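Local coordinates for protein UDP-N-Acetylenolpyruvylglucosamine Reductase (Thermus caldophilus, PDB 2GQT) that probably uses bound FAD and NADPH to reduce enolpyruvyl-UDP-N-acetylglucosamine to UDP-N-acetylmuramate, a step in making the peptidoglycan of the bacterial cell wall, at residues Asn234-Leu239 and Leu248-Arg253. Residues are numbered along the deposited sequence; the frame is centred on the assembly and turned at random.
Sequences NFIVNL and LELVRR
Ile236 of strand 236-238 meets Leu250 and Val251 of helix 244-257, and those three buried residues make up the whole contact. From CB, which points toward the helix, Ile236 divides into two branches. On the short one, Ile236 CG2 lies anti to the backbone N and packs on Leu250 CD2 at 3.8 Å. On the longer branch, Ile236 CG1 passes Leu250 CD2 at 3.9 Å, so that one methyl sits against both arms of the isoleucine. An extended chi2 of 165° then carries Ile236 CD1 onward to Val251 CG2, 3.9 Å away, while Leu250 CD2 is still only 4.1 Å from it. Ile236 and Leu250 come tip to tip; Val251, one residue further along the helix, crosses the isoleucine at roughly a right angle. No hydrogen bond joins the two segments, and their nearest CA atoms, those of Ile236 and Leu250, stand 8.3 Å apart. Cutting Ile236 back to an alanine would probably leave Leu250 CD2 and Val251 CG2 without their partner and open a gap between strand and helix. Leu250 also touches Ile228, so the helix is in touch with strand 226-228 as well as with 236-238. This is the layered alpha/beta packing of the MurB C-terminal domain: helix 244-257 lies against the small antiparallel sheet whose edge strand is 236-238.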
loop_
_atom_site.group_PDB
_atom_site.type_symbol
_atom_site.label_atom_id
_atom_site.label_comp_id
_atom_site.label_asym_id
_atom_site.label_seq_id
_atom_site.Cartn_x
_atom_site.Cartn_y
_atom_site.Cartn_z
ATOM N N ASN A 234 -11.538 -6.911 -11.117
ATOM C CA ASN A 234 -10.435 -5.966 -10.928
ATOM C C ASN A 234 -9.276 -6.531 -10.101
ATOM O O ASN A 234 -8.438 -5.786 -9.589
ATOM C CB ASN A 234 -10.930 -4.642 -10.332
ATOM C CG ASN A 234 -10.036 -3.460 -10.710
ATOM O OD1 ASN A 234 -9.210 -3.553 -11.621
ATOM N ND2 ASN A 234 -10.196 -2.345 -10.002
ATOM N N PHE A 235 -9.220 -7.852 -9.970
ATOM C CA PHE A 235 -8.105 -8.502 -9.297
ATOM C C PHE A 235 -7.400 -9.474 -10.229
ATOM O O PHE A 235 -8.034 -10.332 -10.854
ATOM C CB PHE A 235 -8.566 -9.204 -8.020
ATOM C CG PHE A 235 -8.910 -8.257 -6.907
ATOM C CD1 PHE A 235 -10.133 -7.592 -6.891
ATOM C CD2 PHE A 235 -8.012 -8.022 -5.873
ATOM C CE1 PHE A 235 -10.454 -6.708 -5.870
ATOM C CE2 PHE A 235 -8.331 -7.140 -4.838
ATOM C CZ PHE A 235 -9.556 -6.483 -4.841
ATOM N N ILE A 236 -6.090 -9.296 -10.358
ATOM C CA ILE A 236 -5.250 -10.285 -11.007
ATOM C C ILE A 236 -4.559 -11.073 -9.917
ATOM O O ILE A 236 -3.927 -10.512 -9.001
ATOM C CB ILE A 236 -4.241 -9.657 -11.987
ATOM C CG1 ILE A 236 -5.002 -9.078 -13.184
ATOM C CG2 ILE A 236 -3.186 -10.689 -12.426
ATOM C CD1 ILE A 236 -4.200 -8.119 -14.057
ATOM N N VAL A 237 -4.692 -12.384 -9.998
ATOM C CA VAL A 237 -4.148 -13.241 -8.974
ATOM C C VAL A 237 -2.997 -14.110 -9.495
ATOM O O VAL A 237 -2.909 -14.434 -10.693
ATOM C CB VAL A 237 -5.270 -14.069 -8.297
ATOM C CG1 VAL A 237 -6.305 -13.141 -7.640
ATOM C CG2 VAL A 237 -5.943 -14.988 -9.304
ATOM N N ASN A 238 -2.103 -14.452 -8.571
ATOM C CA ASN A 238 -0.938 -15.278 -8.827
ATOM C C ASN A 238 -1.248 -16.695 -8.358
ATOM O O ASN A 238 -1.376 -16.941 -7.160
ATOM C CB ASN A 238 0.256 -14.676 -8.064
ATOM C CG ASN A 238 1.568 -15.428 -8.275
ATOM O OD1 ASN A 238 2.626 -14.962 -7.841
ATOM N ND2 ASN A 238 1.512 -16.587 -8.919
ATOM N N LEU A 239 -1.391 -17.617 -9.308
ATOM C CA LEU A 239 -1.793 -18.995 -9.005
ATOM C C LEU A 239 -0.639 -19.875 -8.519
ATOM O O LEU A 239 -0.846 -21.035 -8.157
ATOM C CB LEU A 239 -2.483 -19.634 -10.213
ATOM C CG LEU A 239 -3.802 -18.986 -10.658
ATOM C CD1 LEU A 239 -4.279 -19.607 -11.949
ATOM C CD2 LEU A 239 -4.890 -19.106 -9.603
ATOM N N LEU A 248 1.934 -8.493 -16.733
ATOM C CA LEU A 248 1.894 -7.383 -17.706
ATOM C C LEU A 248 1.163 -7.761 -18.987
ATOM O O LEU A 248 0.419 -6.957 -19.541
ATOM C CB LEU A 248 3.297 -6.879 -18.056
ATOM C CG LEU A 248 4.061 -6.034 -17.029
ATOM C CD1 LEU A 248 5.487 -5.849 -17.513
ATOM C CD2 LEU A 248 3.398 -4.681 -16.760
ATOM N N GLU A 249 1.368 -8.988 -19.446
ATOM C CA GLU A 249 0.656 -9.460 -20.628
ATOM C C GLU A 249 -0.854 -9.469 -20.398
ATOM O O GLU A 249 -1.624 -9.035 -21.254
ATOM C CB GLU A 249 1.140 -10.843 -21.031
ATOM C CG GLU A 249 0.615 -11.276 -22.387
ATOM C CD GLU A 249 1.240 -12.558 -22.882
ATOM O OE1 GLU A 249 0.560 -13.298 -23.621
ATOM O OE2 GLU A 249 2.405 -12.831 -22.528
ATOM N N LEU A 250 -1.279 -9.947 -19.236
ATOM C CA LEU A 250 -2.687 -9.930 -18.888
ATOM C C LEU A 250 -3.247 -8.510 -18.801
ATOM O O LEU A 250 -4.362 -8.251 -19.261
ATOM C CB LEU A 250 -2.893 -10.673 -17.579
ATOM C CG LEU A 250 -4.318 -10.964 -17.150
ATOM C CD1 LEU A 250 -5.105 -11.702 -18.240
ATOM C CD2 LEU A 250 -4.287 -11.758 -15.860
ATOM N N VAL A 251 -2.464 -7.596 -18.223
ATOM C CA VAL A 251 -2.828 -6.178 -18.191
ATOM C C VAL A 251 -3.071 -5.642 -19.611
ATOM O O VAL A 251 -4.088 -4.982 -19.872
ATOM C CB VAL A 251 -1.758 -5.349 -17.440
ATOM C CG1 VAL A 251 -1.934 -3.862 -17.674
ATOM C CG2 VAL A 251 -1.823 -5.652 -15.944
ATOM N N ARG A 252 -2.143 -5.930 -20.518
ATOM C CA ARG A 252 -2.282 -5.495 -21.903
ATOM C C ARG A 252 -3.521 -6.097 -22.565
ATOM O O ARG A 252 -4.194 -5.436 -23.355
ATOM C CB ARG A 252 -1.024 -5.822 -22.698
ATOM C CG ARG A 252 0.164 -4.944 -22.350
ATOM C CD ARG A 252 1.262 -5.052 -23.401
ATOM N NE ARG A 252 1.686 -6.435 -23.607
ATOM C CZ ARG A 252 2.580 -7.073 -22.857
ATOM N NH1 ARG A 252 3.166 -6.463 -21.832
ATOM N NH2 ARG A 252 2.893 -8.329 -23.134
ATOM N N ARG A 253 -3.834 -7.346 -22.232
ATOM C CA ARG A 253 -5.026 -7.989 -22.770
ATOM C C ARG A 253 -6.297 -7.267 -22.334
ATOM O O ARG A 253 -7.209 -7.073 -23.139
ATOM C CB ARG A 253 -5.064 -9.456 -22.357
ATOM C CG ARG A 253 -3.977 -10.307 -23.014
ATOM C CD ARG A 253 -4.450 -10.849 -24.343
ATOM N NE ARG A 253 -5.372 -11.956 -24.117
ATOM C CZ ARG A 253 -6.491 -12.148 -24.798
ATOM N NH1 ARG A 253 -6.845 -11.281 -25.747
ATOM N NH2 ARG A 253 -7.261 -13.192 -24.511
#